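Local coordinates for pirin-like protein YhaK (Escherichia coli, PDB 2VEC), which is a cytoplasmic monomeric bicupin of the pirin family that lacks quercetin 2,3-dioxygenase activity and probably responds to oxidants through reactive cysteine chemistry, at residues V65-V70 and R137-L142; P79-K84 and G121-E126; D93-Y98 and H127-D132; L115-P120 and Q177-V182. All blocks are in the same frame, centred on the assembly; numbering follows the deposited sequence.

Contact 1 of 4, residues V65-V70 and R137-L142; sequences VLNQEV and RMQLWL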
loop_
_atom_site.group_PDB
_atom_site.type_symbol
_atom_site.label_atom_id
_atom_site.label_comp_id
_atom_site.label_asym_id
_atom_site.label_seq_id
_atom_site.Cartn_x
_atom_site.Cartn_y
_atom_site.Cartn_z
ATOM N N VAL A 65 -5.699 7.640 -1.282
ATOM C CA VAL A 65 -4.474 8.279 -0.809
ATOM C C VAL A 65 -3.413 7.197 -0.859
ATOM O O VAL A 65 -3.718 6.036 -0.576
ATOM C CB VAL A 65 -4.636 8.714 0.654
ATOM C CG1 VAL A 65 -3.219 9.003 1.321
ATOM C CG2 VAL A 65 -5.569 9.937 0.731
ATOM N N LEU A 66 -2.189 7.563 -1.238
ATOM C CA LEU A 66 -1.033 6.717 -0.941
ATOM C C LEU A 66 0.027 7.635 -0.364
ATOM O O LEU A 66 0.409 8.678 -0.961
ATOM C CB LEU A 66 -0.519 5.948 -2.179
ATOM C CG LEU A 66 0.680 5.024 -1.794
ATOM C CD1 LEU A 66 0.677 3.755 -2.549
ATOM C CD2 LEU A 66 2.037 5.766 -1.903
ATOM N N ASN A 67 0.467 7.319 0.836
ATOM C CA ASN A 67 1.447 8.199 1.452
ATOM C C ASN A 67 2.584 7.458 2.092
ATOM O O ASN A 67 2.488 6.248 2.323
ATOM C CB ASN A 67 0.786 9.225 2.384
ATOM C CG ASN A 67 0.355 8.664 3.706
ATOM O OD1 ASN A 67 1.167 8.226 4.519
ATOM N ND2 ASN A 67 -0.949 8.763 3.975
ATOM N N GLN A 68 3.679 8.161 2.302
ATOM C CA GLN A 68 4.754 7.632 3.111
ATOM C C GLN A 68 5.114 8.711 4.097
ATOM O O GLN A 68 5.287 9.870 3.722
ATOM C CB GLN A 68 5.975 7.241 2.287
ATOM C CG GLN A 68 7.176 6.886 3.204
ATOM C CD GLN A 68 8.283 6.157 2.478
ATOM O OE1 GLN A 68 8.020 5.171 1.760
ATOM N NE2 GLN A 68 9.532 6.619 2.661
ATOM N N GLU A 69 5.163 8.348 5.372
ATOM C CA GLU A 69 5.409 9.320 6.427
ATOM C C GLU A 69 6.492 8.810 7.343
ATOM O O GLU A 69 6.705 7.594 7.450
ATOM C CB GLU A 69 4.123 9.601 7.204
ATOM C CG GLU A 69 3.086 10.421 6.375
ATOM C CD GLU A 69 3.580 11.848 6.090
ATOM O OE1 GLU A 69 3.965 12.561 7.070
ATOM O OE2 GLU A 69 3.607 12.250 4.897
ATOM N N VAL A 70 7.199 9.749 7.965
ATOM C CA VAL A 70 8.244 9.442 8.930
ATOM C C VAL A 70 7.868 10.152 10.226
ATOM O O VAL A 70 7.685 11.363 10.216
ATOM C CB VAL A 70 9.637 9.919 8.414
ATOM C CG1 VAL A 70 10.740 9.721 9.462
ATOM C CG2 VAL A 70 10.018 9.210 7.095
ATOM N N ARG A 137 6.460 4.550 7.442
ATOM C CA ARG A 137 5.417 3.643 7.028
ATOM C C ARG A 137 4.681 4.184 5.824
ATOM O O ARG A 137 4.555 5.397 5.674
ATOM C CB ARG A 137 4.458 3.331 8.165
ATOM C CG ARG A 137 3.700 4.497 8.729
ATOM C CD ARG A 137 2.300 4.503 8.185
ATOM N NE ARG A 137 1.630 5.713 8.679
ATOM C CZ ARG A 137 1.471 6.818 7.967
ATOM N NH1 ARG A 137 1.915 6.871 6.718
ATOM N NH2 ARG A 137 0.843 7.854 8.505
ATOM N N MET A 138 4.224 3.277 4.976
ATOM C CA MET A 138 3.470 3.655 3.784
ATOM C C MET A 138 2.020 3.349 4.129
ATOM O O MET A 138 1.744 2.437 4.917
ATOM C CB MET A 138 3.952 2.852 2.601
ATOM C CG MET A 138 3.089 3.011 1.347
ATOM S SD MET A 138 3.963 2.458 -0.130
ATOM C CE MET A 138 5.239 3.724 -0.322
ATOM N N GLN A 139 1.112 4.164 3.621
ATOM C CA GLN A 139 -0.304 4.069 4.021
ATOM C C GLN A 139 -1.111 4.247 2.784
ATOM O O GLN A 139 -0.806 5.149 1.980
ATOM C CB GLN A 139 -0.616 5.156 5.065
ATOM C CG GLN A 139 -2.089 5.204 5.462
ATOM C CD GLN A 139 -2.361 6.207 6.538
ATOM O OE1 GLN A 139 -2.753 7.329 6.249
ATOM N NE2 GLN A 139 -2.143 5.822 7.789
ATOM N N LEU A 140 -2.106 3.371 2.591
ATOM C CA LEU A 140 -3.057 3.456 1.497
ATOM C C LEU A 140 -4.438 3.724 2.105
ATOM O O LEU A 140 -4.733 3.175 3.179
ATOM C CB LEU A 140 -3.116 2.080 0.782
ATOM C CG LEU A 140 -2.046 1.636 -0.226
ATOM C CD1 LEU A 140 -0.617 1.730 0.292
ATOM C CD2 LEU A 140 -2.351 0.190 -0.661
ATOM N N TRP A 141 -5.272 4.558 1.473
ATOM C CA TRP A 141 -6.696 4.649 1.839
ATOM C C TRP A 141 -7.518 4.127 0.657
ATOM O O TRP A 141 -7.290 4.581 -0.482
ATOM C CB TRP A 141 -7.158 6.102 2.072
ATOM C CG TRP A 141 -6.486 6.903 3.166
ATOM C CD1 TRP A 141 -5.336 6.593 3.883
ATOM C CD2 TRP A 141 -6.890 8.184 3.602
ATOM N NE1 TRP A 141 -5.037 7.618 4.749
ATOM C CE2 TRP A 141 -5.985 8.603 4.604
ATOM C CE3 TRP A 141 -7.960 9.035 3.254
ATOM C CZ2 TRP A 141 -6.104 9.841 5.240
ATOM C CZ3 TRP A 141 -8.073 10.273 3.913
ATOM C CH2 TRP A 141 -7.170 10.651 4.885
ATOM N N LEU A 142 -8.468 3.206 0.918
ATOM C CA LEU A 142 -9.405 2.705 -0.125
ATOM C C LEU A 142 -10.799 3.112 0.303
ATOM O O LEU A 142 -11.117 3.001 1.506
ATOM C CB LEU A 142 -9.378 1.166 -0.177
ATOM C CG LEU A 142 -7.992 0.600 -0.560
ATOM C CD1 LEU A 142 -7.979 -0.967 -0.415
ATOM C CD2 LEU A 142 -7.720 0.975 -1.993
#

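Contact 2 of 4, residues P79-K84 and G121-E126; sequences PRTYPK and GVSYSE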
loop_
_atom_site.group_PDB
_atom_site.type_symbol
_atom_site.label_atom_id
_atom_site.label_comp_id
_atom_site.label_asym_id
_atom_site.label_seq_id
_atom_site.Cartn_x
_atom_site.Cartn_y
_atom_site.Cartn_z
ATOM N N PRO A 79 -5.188 12.185 17.205
ATOM C CA PRO A 79 -6.318 11.351 16.779
ATOM C C PRO A 79 -7.142 12.033 15.700
ATOM O O PRO A 79 -7.278 13.258 15.708
ATOM C CB PRO A 79 -7.158 11.206 18.051
ATOM C CG PRO A 79 -6.211 11.436 19.167
ATOM C CD PRO A 79 -5.193 12.416 18.661
ATOM N N ARG A 80 -7.691 11.241 14.791
ATOM C CA ARG A 80 -8.466 11.764 13.673
ATOM C C ARG A 80 -9.532 10.766 13.224
ATOM O O ARG A 80 -9.389 9.546 13.393
ATOM C CB ARG A 80 -7.555 12.126 12.485
ATOM C CG ARG A 80 -6.833 10.929 11.824
ATOM C CD ARG A 80 -6.406 11.222 10.381
ATOM N NE ARG A 80 -7.575 11.538 9.557
ATOM C CZ ARG A 80 -7.532 12.185 8.401
ATOM N NH1 ARG A 80 -6.368 12.576 7.910
ATOM N NH2 ARG A 80 -8.667 12.445 7.741
ATOM N N THR A 81 -10.605 11.303 12.663
ATOM C CA THR A 81 -11.610 10.478 12.028
ATOM C C THR A 81 -11.198 10.316 10.566
ATOM O O THR A 81 -10.320 11.032 10.079
ATOM C CB THR A 81 -13.029 11.094 12.133
ATOM O OG1 THR A 81 -13.090 12.304 11.368
ATOM C CG2 THR A 81 -13.414 11.374 13.604
ATOM N N TYR A 82 -11.798 9.348 9.886
ATOM C CA TYR A 82 -11.495 9.100 8.487
ATOM C C TYR A 82 -12.792 9.186 7.670
ATOM O O TYR A 82 -13.869 8.855 8.177
ATOM C CB TYR A 82 -10.859 7.720 8.321
ATOM C CG TYR A 82 -9.431 7.632 8.806
ATOM C CD1 TYR A 82 -8.406 8.281 8.124
ATOM C CD2 TYR A 82 -9.100 6.885 9.933
ATOM C CE1 TYR A 82 -7.102 8.211 8.551
ATOM C CE2 TYR A 82 -7.771 6.798 10.377
ATOM C CZ TYR A 82 -6.784 7.464 9.675
ATOM O OH TYR A 82 -5.471 7.391 10.091
ATOM N N PRO A 83 -12.697 9.643 6.407
ATOM C CA PRO A 83 -13.877 9.818 5.553
ATOM C C PRO A 83 -14.304 8.584 4.727
ATOM O O PRO A 83 -14.056 8.574 3.509
ATOM C CB PRO A 83 -13.405 10.914 4.589
ATOM C CG PRO A 83 -11.946 10.627 4.404
ATOM C CD PRO A 83 -11.457 10.085 5.730
ATOM N N LYS A 84 -14.938 7.581 5.331
ATOM C CA LYS A 84 -15.450 6.379 4.586
ATOM C C LYS A 84 -14.349 5.693 3.758
ATOM O O LYS A 84 -14.505 5.430 2.571
ATOM C CB LYS A 84 -16.681 6.677 3.708
ATOM C CG LYS A 84 -17.975 6.907 4.506
ATOM C CD LYS A 84 -19.215 7.146 3.634
ATOM C CE LYS A 84 -20.401 7.533 4.544
ATOM N NZ LYS A 84 -21.682 7.889 3.850
ATOM N N GLY A 121 -17.246 7.962 12.698
ATOM C CA GLY A 121 -17.159 8.752 13.935
ATOM C C GLY A 121 -16.161 8.234 14.962
ATOM O O GLY A 121 -16.102 8.737 16.079
ATOM N N VAL A 122 -15.371 7.226 14.599
ATOM C CA VAL A 122 -14.389 6.697 15.527
ATOM C C VAL A 122 -13.069 7.423 15.241
ATOM O O VAL A 122 -12.755 7.675 14.095
ATOM C CB VAL A 122 -14.307 5.143 15.426
ATOM C CG1 VAL A 122 -13.120 4.582 16.209
ATOM C CG2 VAL A 122 -15.639 4.507 15.901
ATOM N N SER A 123 -12.330 7.788 16.281
ATOM C CA SER A 123 -11.043 8.471 16.128
ATOM C C SER A 123 -9.902 7.480 16.242
ATOM O O SER A 123 -9.958 6.567 17.069
ATOM C CB SER A 123 -10.869 9.555 17.196
ATOM O OG SER A 123 -11.512 10.753 16.813
ATOM N N TYR A 124 -8.845 7.709 15.461
ATOM C CA TYR A 124 -7.733 6.787 15.340
ATOM C C TYR A 124 -6.410 7.492 15.555
ATOM O O TYR A 124 -6.185 8.575 15.023
ATOM C CB TYR A 124 -7.741 6.142 13.926
ATOM C CG TYR A 124 -8.961 5.287 13.687
ATOM C CD1 TYR A 124 -8.956 3.917 13.988
ATOM C CD2 TYR A 124 -10.146 5.851 13.185
ATOM C CE1 TYR A 124 -10.118 3.117 13.767
ATOM C CE2 TYR A 124 -11.284 5.079 12.983
ATOM C CZ TYR A 124 -11.269 3.721 13.272
ATOM O OH TYR A 124 -12.428 2.987 13.067
ATOM N N SER A 125 -5.518 6.859 16.304
ATOM C CA SER A 125 -4.223 7.462 16.589
ATOM C C SER A 125 -3.079 6.516 16.260
ATOM O O SER A 125 -3.236 5.294 16.282
ATOM C CB SER A 125 -4.149 7.918 18.048
ATOM O OG SER A 125 -3.909 6.831 18.915
ATOM N N GLU A 126 -1.926 7.097 15.948
ATOM C CA GLU A 126 -0.763 6.335 15.533
ATOM C C GLU A 126 0.434 6.891 16.278
ATOM O O GLU A 126 0.733 8.074 16.145
ATOM C CB GLU A 126 -0.570 6.455 14.012
ATOM C CG GLU A 126 0.858 6.163 13.519
ATOM C CD GLU A 126 0.977 6.115 11.993
ATOM O OE1 GLU A 126 0.331 6.931 11.296
ATOM O OE2 GLU A 126 1.726 5.246 11.492
HETATM O O HOH W 1 -13.829 7.524 11.202
HETATM O O HOH W 2 -4.305 7.791 12.632
#

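Contact 3 of 4, residues D93-Y98 and H127-D132; sequences DGEAEY and HNLSKD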
loop_
_atom_site.group_PDB
_atom_site.type_symbol
_atom_site.label_atom_id
_atom_site.label_comp_id
_atom_site.label_asym_id
_atom_site.label_seq_id
_atom_site.Cartn_x
_atom_site.Cartn_y
_atom_site.Cartn_z
ATOM N N ASP A 93 9.960 0.813 8.590
ATOM C CA ASP A 93 11.076 0.899 9.541
ATOM C C ASP A 93 10.471 1.281 10.846
ATOM O O ASP A 93 9.553 2.091 10.881
ATOM C CB ASP A 93 12.170 1.934 9.102
ATOM C CG ASP A 93 13.402 1.974 10.028
ATOM O OD1 ASP A 93 14.004 0.916 10.387
ATOM O OD2 ASP A 93 13.837 3.124 10.323
ATOM N N GLY A 94 10.970 0.660 11.912
ATOM C CA GLY A 94 10.520 0.958 13.263
ATOM C C GLY A 94 9.280 0.197 13.711
ATOM O O GLY A 94 9.005 -0.896 13.236
ATOM N N GLU A 95 8.531 0.803 14.623
ATOM C CA GLU A 95 7.400 0.158 15.270
ATOM C C GLU A 95 6.438 1.228 15.732
ATOM O O GLU A 95 6.839 2.321 16.144
ATOM C CB GLU A 95 7.849 -0.709 16.486
ATOM C CG GLU A 95 8.975 -0.124 17.293
ATOM C CD GLU A 95 9.241 -0.850 18.597
ATOM O OE1 GLU A 95 8.537 -1.843 18.911
ATOM O OE2 GLU A 95 10.165 -0.404 19.316
ATOM N N ALA A 96 5.159 0.892 15.700
ATOM C CA ALA A 96 4.124 1.855 15.986
ATOM C C ALA A 96 2.965 1.181 16.688
ATOM O O ALA A 96 2.740 -0.018 16.512
ATOM C CB ALA A 96 3.645 2.477 14.684
ATOM N N GLU A 97 2.228 1.958 17.477
ATOM C CA GLU A 97 0.970 1.485 18.057
ATOM C C GLU A 97 -0.214 2.283 17.486
ATOM O O GLU A 97 -0.115 3.496 17.288
ATOM C CB GLU A 97 1.021 1.534 19.595
ATOM C CG GLU A 97 -0.296 1.195 20.240
ATOM C CD GLU A 97 -0.187 0.651 21.636
ATOM O OE1 GLU A 97 0.623 1.164 22.444
ATOM O OE2 GLU A 97 -0.952 -0.294 21.937
ATOM N N TYR A 98 -1.318 1.584 17.213
ATOM C CA TYR A 98 -2.516 2.171 16.597
ATOM C C TYR A 98 -3.670 2.006 17.551
ATOM O O TYR A 98 -3.980 0.887 17.933
ATOM C CB TYR A 98 -2.827 1.475 15.255
ATOM C CG TYR A 98 -1.717 1.734 14.291
ATOM C CD1 TYR A 98 -1.759 2.838 13.458
ATOM C CD2 TYR A 98 -0.580 0.931 14.287
ATOM C CE1 TYR A 98 -0.696 3.120 12.610
ATOM C CE2 TYR A 98 0.473 1.191 13.430
ATOM C CZ TYR A 98 0.417 2.298 12.610
ATOM O OH TYR A 98 1.459 2.582 11.771
ATOM N N HIS A 127 1.084 6.056 17.087
ATOM C CA HIS A 127 2.224 6.507 17.910
ATOM C C HIS A 127 3.473 5.715 17.596
ATOM O O HIS A 127 3.419 4.486 17.496
ATOM C CB HIS A 127 1.989 6.316 19.419
ATOM C CG HIS A 127 0.747 6.956 19.961
ATOM N ND1 HIS A 127 -0.069 7.790 19.222
ATOM C CD2 HIS A 127 0.193 6.892 21.199
ATOM C CE1 HIS A 127 -1.075 8.202 19.977
ATOM N NE2 HIS A 127 -0.942 7.669 21.180
ATOM N N ASN A 128 4.608 6.401 17.502
ATOM C CA ASN A 128 5.884 5.715 17.389
ATOM C C ASN A 128 6.260 5.114 18.759
ATOM O O ASN A 128 6.348 5.834 19.747
ATOM C CB ASN A 128 6.958 6.690 16.882
ATOM C CG ASN A 128 8.313 6.034 16.669
ATOM O OD1 ASN A 128 8.521 4.860 17.040
ATOM N ND2 ASN A 128 9.263 6.804 16.077
ATOM N N LEU A 129 6.466 3.794 18.805
ATOM C CA LEU A 129 6.768 3.113 20.068
ATOM C C LEU A 129 8.186 3.349 20.601
ATOM O O LEU A 129 8.448 3.081 21.785
ATOM C CB LEU A 129 6.486 1.610 19.955
ATOM C CG LEU A 129 5.022 1.179 20.111
ATOM C CD1 LEU A 129 4.798 -0.215 19.539
ATOM C CD2 LEU A 129 4.637 1.233 21.594
ATOM N N SER A 130 9.103 3.837 19.751
ATOM C CA SER A 130 10.487 4.075 20.203
ATOM C C SER A 130 10.748 5.514 20.686
ATOM O O SER A 130 10.297 6.475 20.040
ATOM C CB SER A 130 11.502 3.730 19.105
ATOM O OG SER A 130 12.838 3.915 19.630
ATOM N N LYS A 131 11.454 5.654 21.816
ATOM C CA LYS A 131 11.830 6.985 22.335
ATOM C C LYS A 131 13.169 7.404 21.771
ATOM O O LYS A 131 13.594 8.573 21.843
ATOM C CB LYS A 131 11.708 7.016 23.878
ATOM C CG LYS A 131 10.437 6.273 24.381
ATOM C CD LYS A 131 10.027 6.689 25.877
ATOM C CE LYS A 131 8.956 5.342 26.256
ATOM N NZ LYS A 131 8.671 5.810 27.839
ATOM N N ASP A 132 13.902 6.404 21.246
ATOM C CA ASP A 132 15.226 6.548 20.651
ATOM C C ASP A 132 15.254 6.677 19.065
ATOM O O ASP A 132 16.061 7.438 18.519
ATOM C CB ASP A 132 16.130 5.352 21.103
ATOM C CG ASP A 132 16.286 5.314 22.577
ATOM O OD1 ASP A 132 15.274 5.294 23.317
ATOM O OD2 ASP A 132 17.492 5.284 23.036
HETATM O O HOH W 3 10.212 3.212 15.666
#

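Contact 4 of 4, residues L115-P120 and Q177-V182; sequences LLSTQP and QLRQQV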
loop_
_atom_site.group_PDB
_atom_site.type_symbol
_atom_site.label_atom_id
_atom_site.label_comp_id
_atom_site.label_asym_id
_atom_site.label_seq_id
_atom_site.Cartn_x
_atom_site.Cartn_y
_atom_site.Cartn_z
ATOM N N LEU A 115 -4.276 -3.709 8.358
ATOM C CA LEU A 115 -5.493 -3.134 7.805
ATOM C C LEU A 115 -6.450 -2.693 8.928
ATOM O O LEU A 115 -6.812 -3.476 9.804
ATOM C CB LEU A 115 -6.197 -4.127 6.859
ATOM C CG LEU A 115 -7.505 -3.611 6.247
ATOM C CD1 LEU A 115 -7.247 -2.541 5.163
ATOM C CD2 LEU A 115 -8.354 -4.737 5.651
ATOM N N LEU A 116 -6.845 -1.426 8.914
ATOM C CA LEU A 116 -7.889 -0.939 9.832
ATOM C C LEU A 116 -9.136 -0.695 9.021
ATOM O O LEU A 116 -9.118 0.142 8.117
ATOM C CB LEU A 116 -7.414 0.364 10.505
ATOM C CG LEU A 116 -6.085 0.254 11.255
ATOM C CD1 LEU A 116 -5.617 1.642 11.702
ATOM C CD2 LEU A 116 -6.290 -0.663 12.470
ATOM N N SER A 117 -10.203 -1.428 9.338
ATOM C CA SER A 117 -11.493 -1.291 8.631
ATOM C C SER A 117 -12.241 -0.334 9.507
ATOM O O SER A 117 -12.716 -0.722 10.577
ATOM C CB SER A 117 -12.198 -2.637 8.512
ATOM O OG SER A 117 -11.437 -3.444 7.615
ATOM N N THR A 118 -12.235 0.941 9.119
ATOM C CA THR A 118 -12.592 2.003 10.062
ATOM C C THR A 118 -14.102 2.147 10.167
ATOM O O THR A 118 -14.852 1.694 9.281
ATOM C CB THR A 118 -11.958 3.365 9.699
ATOM O OG1 THR A 118 -12.535 3.843 8.487
ATOM C CG2 THR A 118 -10.436 3.240 9.517
ATOM N N GLN A 119 -14.532 2.789 11.245
ATOM C CA GLN A 119 -15.944 2.910 11.562
ATOM C C GLN A 119 -16.301 4.376 11.715
ATOM O O GLN A 119 -15.537 5.137 12.291
ATOM C CB GLN A 119 -16.283 2.202 12.877
ATOM C CG GLN A 119 -15.727 0.806 13.090
ATOM C CD GLN A 119 -16.018 0.301 14.523
ATOM O OE1 GLN A 119 -15.166 0.386 15.425
ATOM N NE2 GLN A 119 -17.250 -0.185 14.746
ATOM N N PRO A 120 -17.471 4.776 11.194
ATOM C CA PRO A 120 -18.018 6.134 11.294
ATOM C C PRO A 120 -17.881 6.790 12.662
ATOM O O PRO A 120 -18.338 6.239 13.663
ATOM C CB PRO A 120 -19.498 5.920 10.974
ATOM C CG PRO A 120 -19.482 4.819 9.979
ATOM C CD PRO A 120 -18.351 3.902 10.393
ATOM N N GLN A 177 -7.955 -9.612 4.480
ATOM C CA GLN A 177 -9.267 -9.637 3.805
ATOM C C GLN A 177 -9.763 -8.205 3.663
ATOM O O GLN A 177 -9.955 -7.516 4.660
ATOM C CB GLN A 177 -10.245 -10.461 4.615
ATOM C CG GLN A 177 -11.641 -10.464 4.042
ATOM C CD GLN A 177 -12.521 -11.385 4.845
ATOM O OE1 GLN A 177 -12.291 -12.583 4.873
ATOM N NE2 GLN A 177 -13.475 -10.819 5.571
ATOM N N LEU A 178 -10.028 -7.778 2.432
ATOM C CA LEU A 178 -10.581 -6.441 2.174
ATOM C C LEU A 178 -12.085 -6.485 1.944
ATOM O O LEU A 178 -12.625 -7.484 1.451
ATOM C CB LEU A 178 -9.909 -5.850 0.935
ATOM C CG LEU A 178 -8.388 -5.653 1.008
ATOM C CD1 LEU A 178 -7.916 -5.151 -0.401
ATOM C CD2 LEU A 178 -8.014 -4.663 2.074
ATOM N N ARG A 179 -12.779 -5.401 2.277
ATOM C CA ARG A 179 -14.184 -5.289 1.900
ATOM C C ARG A 179 -14.352 -4.453 0.614
ATOM O O ARG A 179 -15.461 -4.011 0.306
ATOM C CB ARG A 179 -15.018 -4.729 3.055
ATOM C CG ARG A 179 -14.540 -3.417 3.615
ATOM C CD ARG A 179 -15.495 -2.958 4.668
ATOM N NE ARG A 179 -14.956 -1.820 5.396
ATOM C CZ ARG A 179 -15.506 -1.294 6.484
ATOM N NH1 ARG A 179 -16.665 -1.783 6.990
ATOM N NH2 ARG A 179 -14.894 -0.256 7.053
ATOM N N GLN A 180 -13.243 -4.262 -0.104
ATOM C CA GLN A 180 -13.221 -3.752 -1.491
ATOM C C GLN A 180 -12.820 -4.887 -2.420
ATOM O O GLN A 180 -12.162 -5.840 -1.979
ATOM C CB GLN A 180 -12.176 -2.641 -1.682
ATOM C CG GLN A 180 -12.423 -1.406 -0.829
ATOM C CD GLN A 180 -11.950 -1.579 0.644
ATOM O OE1 GLN A 180 -11.111 -2.415 0.950
ATOM N NE2 GLN A 180 -12.519 -0.785 1.541
ATOM N N GLN A 181 -13.182 -4.763 -3.705
ATOM C CA GLN A 181 -12.782 -5.740 -4.742
ATOM C C GLN A 181 -11.402 -5.383 -5.287
ATOM O O GLN A 181 -11.241 -4.986 -6.450
ATOM C CB GLN A 181 -13.806 -5.776 -5.886
ATOM C CG GLN A 181 -15.081 -6.473 -5.553
ATOM C CD GLN A 181 -14.877 -7.878 -5.013
ATOM O OE1 GLN A 181 -15.276 -8.167 -3.889
ATOM N NE2 GLN A 181 -14.227 -8.761 -5.810
ATOM N N VAL A 182 -10.403 -5.468 -4.412
ATOM C CA VAL A 182 -9.074 -4.973 -4.703
ATOM C C VAL A 182 -8.077 -6.098 -4.387
ATOM O O VAL A 182 -8.298 -6.867 -3.435
ATOM C CB VAL A 182 -8.746 -3.708 -3.806
ATOM C CG1 VAL A 182 -7.251 -3.370 -3.771
ATOM C CG2 VAL A 182 -9.563 -2.536 -4.301
HETATM O O HOH W 4 -17.651 0.193 9.346
#

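Contact 1 of 4, residues V65-V70 and R137-L142
V65 and W141 start a run of five antiparallel pairs between strands 65-70 and 137-142, in which V65, N67 and E69 face W141, Q139 and R137 as hydrogen-bonded pairs. Among the backbone bonds, N67 N to Q139 O measures 2.8 Å and E69 N to R137 O 3.0 Å. Polar side chains add a second set on the N67 face. With CG between its backbone N and carbonyl carbon (chi1 76°), N67 brings its amide back over the neighbouring strand: OD1 accepts from R137 NH1 at 2.7 Å, in the carbonyl plane of the asparagine, while ND2 gives a longer bond of 3.2 Å to Q139 OE1. That oxygen also takes W141 NE1 at 2.7 Å, the two donors arriving from opposite faces of the glutamine amide, which pins its rotation. The charge of R137 is met by E126, in a salt bridge through NE. These are inner strands of the larger antiparallel sheet of the N-terminal cupin barrel, with strand 45-48 beyond one and strand 85-93 beyond the other. Apolar contacts occupy both faces. V65 covers one face of the indole, CB 3.8 Å from the centroid of the five-membered ring in a CH-pi contact and CG2 toward CE3. On the reverse face L66 CD1 meets L140 CD1 at 3.7 Å and CD2 reaches M138 CE, next to L250 of the C-terminal cupin.

Contact 2 of 4, residues P79-K84 and G121-E126
Y82 sets the CD2-CE2 side of its own ring against Y124. Its CB carries the ring with CG beside the backbone N (chi1 -73°), which brings CD2 to 3.6 Å from Y124 CD2. The next atom, CE2, comes equally close to Y124 CB, at the root of the other side chain. The two ring planes stand 43° apart, an oblique pairing. W141 meets Y82 edge-to-face, packing near CE1, across the ring from CD2. At the tip, Y82 OH lies 2.8 Å from a water that makes a weak bond to Y124 O. A second water links Y82 N to V122 O. R80 folds back and grips T81 O side-on with NE and NH2. Behind the rings, R80 and Y124 exchange two backbone bonds, of which Y124 N to R80 O is the shorter at 2.8 Å; they form an antiparallel hydrogen-bonded pair near the weakly bonded end of edge strand 76-80, in the smaller sheet of the N-terminal cupin barrel.

Contact 3 of 4, residues D93-Y98 and H127-D132
An Asx turn ends strand 124-128 where it runs antiparallel to strand 95-100, and E95 and L129 meet across the two segments. N128 OD1 forms the turn by accepting from S130 N at 3.0 Å, with the donor well above the amide plane. CG of N128 stands opposite the backbone N (chi1 -177°), which carries OD1 to the E95 side; there a water bridges it to E95 N, 2.7 Å from OD1. E95 O, close to this oxygen but also an acceptor, is hydrogen-bonded by L129 N at 3.1 Å. The other end of the N128 amide is engaged too, ND2 bonding to K133 O. Deeper in the sheet the pairing becomes regular: E97 and H127 exchange two backbone bonds of 2.8 Å, E97 N to H127 O and H127 N to E97 O, both with the donor in the carbonyl plane. L129 then folds over the neighbouring strand. Its CB sits 3.9 Å from E95 CD, the two side chains crossing at about a right angle, CD1 lies 3.7 Å from A96 O, and CG rests near E97 CB. Beyond this apolar cover the E97 carboxylate turns to a salt bridge with R99, whereas A96 and N128 share the face that packs on L135 of the larger sheet. The pair lies at the end of the smaller sheet of the N-terminal cupin beta-barrel.

Contact 4 of 4, residues L115-P120 and Q177-V182
L115 and L178 make the tight end of this contact. CD2 of L115 reaches L178 CD2 at 3.6 Å and comes to 3.4 Å from Q177 O. With CG opposite the backbone N (chi1 179°) the L115 side chain extends toward the 177-182 loop, and both methyls touch L178 CD2. Q177 O is hydrogen-bonded by N150 ND2. The backbones stay apart throughout; away from the leucines one long side chain spans the gap. R179, stretched from CG to NE, lays one face of its guanidinium over S117 CB and puts NH2 3.0 Å from T118 O. The bond uses a lone pair in the carbonyl plane, and the oxygen lies in the guanidinium plane as well, although the N-H...O angle is a bent 140°. Here a water completes the looser side, donating to T118 O and accepting from R179 NH1, each at 3.2 Å. The charge is met by D86, which forms a salt bridge with NH2, and NH1 also bonds to R148 O; together with T118 O these bonds fix the guanidinium. D86 in turn accepts from T118 N and Q180 NE2. The contact thus joins the end of strand 112-116, flanked by strands 85-93 and 153-157, to the loop between strands 176-177 and 183-189 of the C-terminal cupin.

Contacts 1, 2 and 3 build the N-terminal cupin: contact 1 lies in its larger sheet, whereas contacts 2 and 3 share strand 124-128 of the smaller one, their centres about 19 Å apart. E126 ties all three, with OE2 2.9 Å from R137 NE of contact 1 and 2.7 Å from Y98 OH of contact 3. W141 of contact 1 packs against R80, Y82 and P83 of contact 2. Contact 4 bridges the N-terminal cupin to a loop of the C-terminal cupin; it meets contact 2 where Y124 OH lies 2.8 Å from Q119 N, and contact 1 where L142 CD1 approaches Q180 OE1 at 3.7 Å.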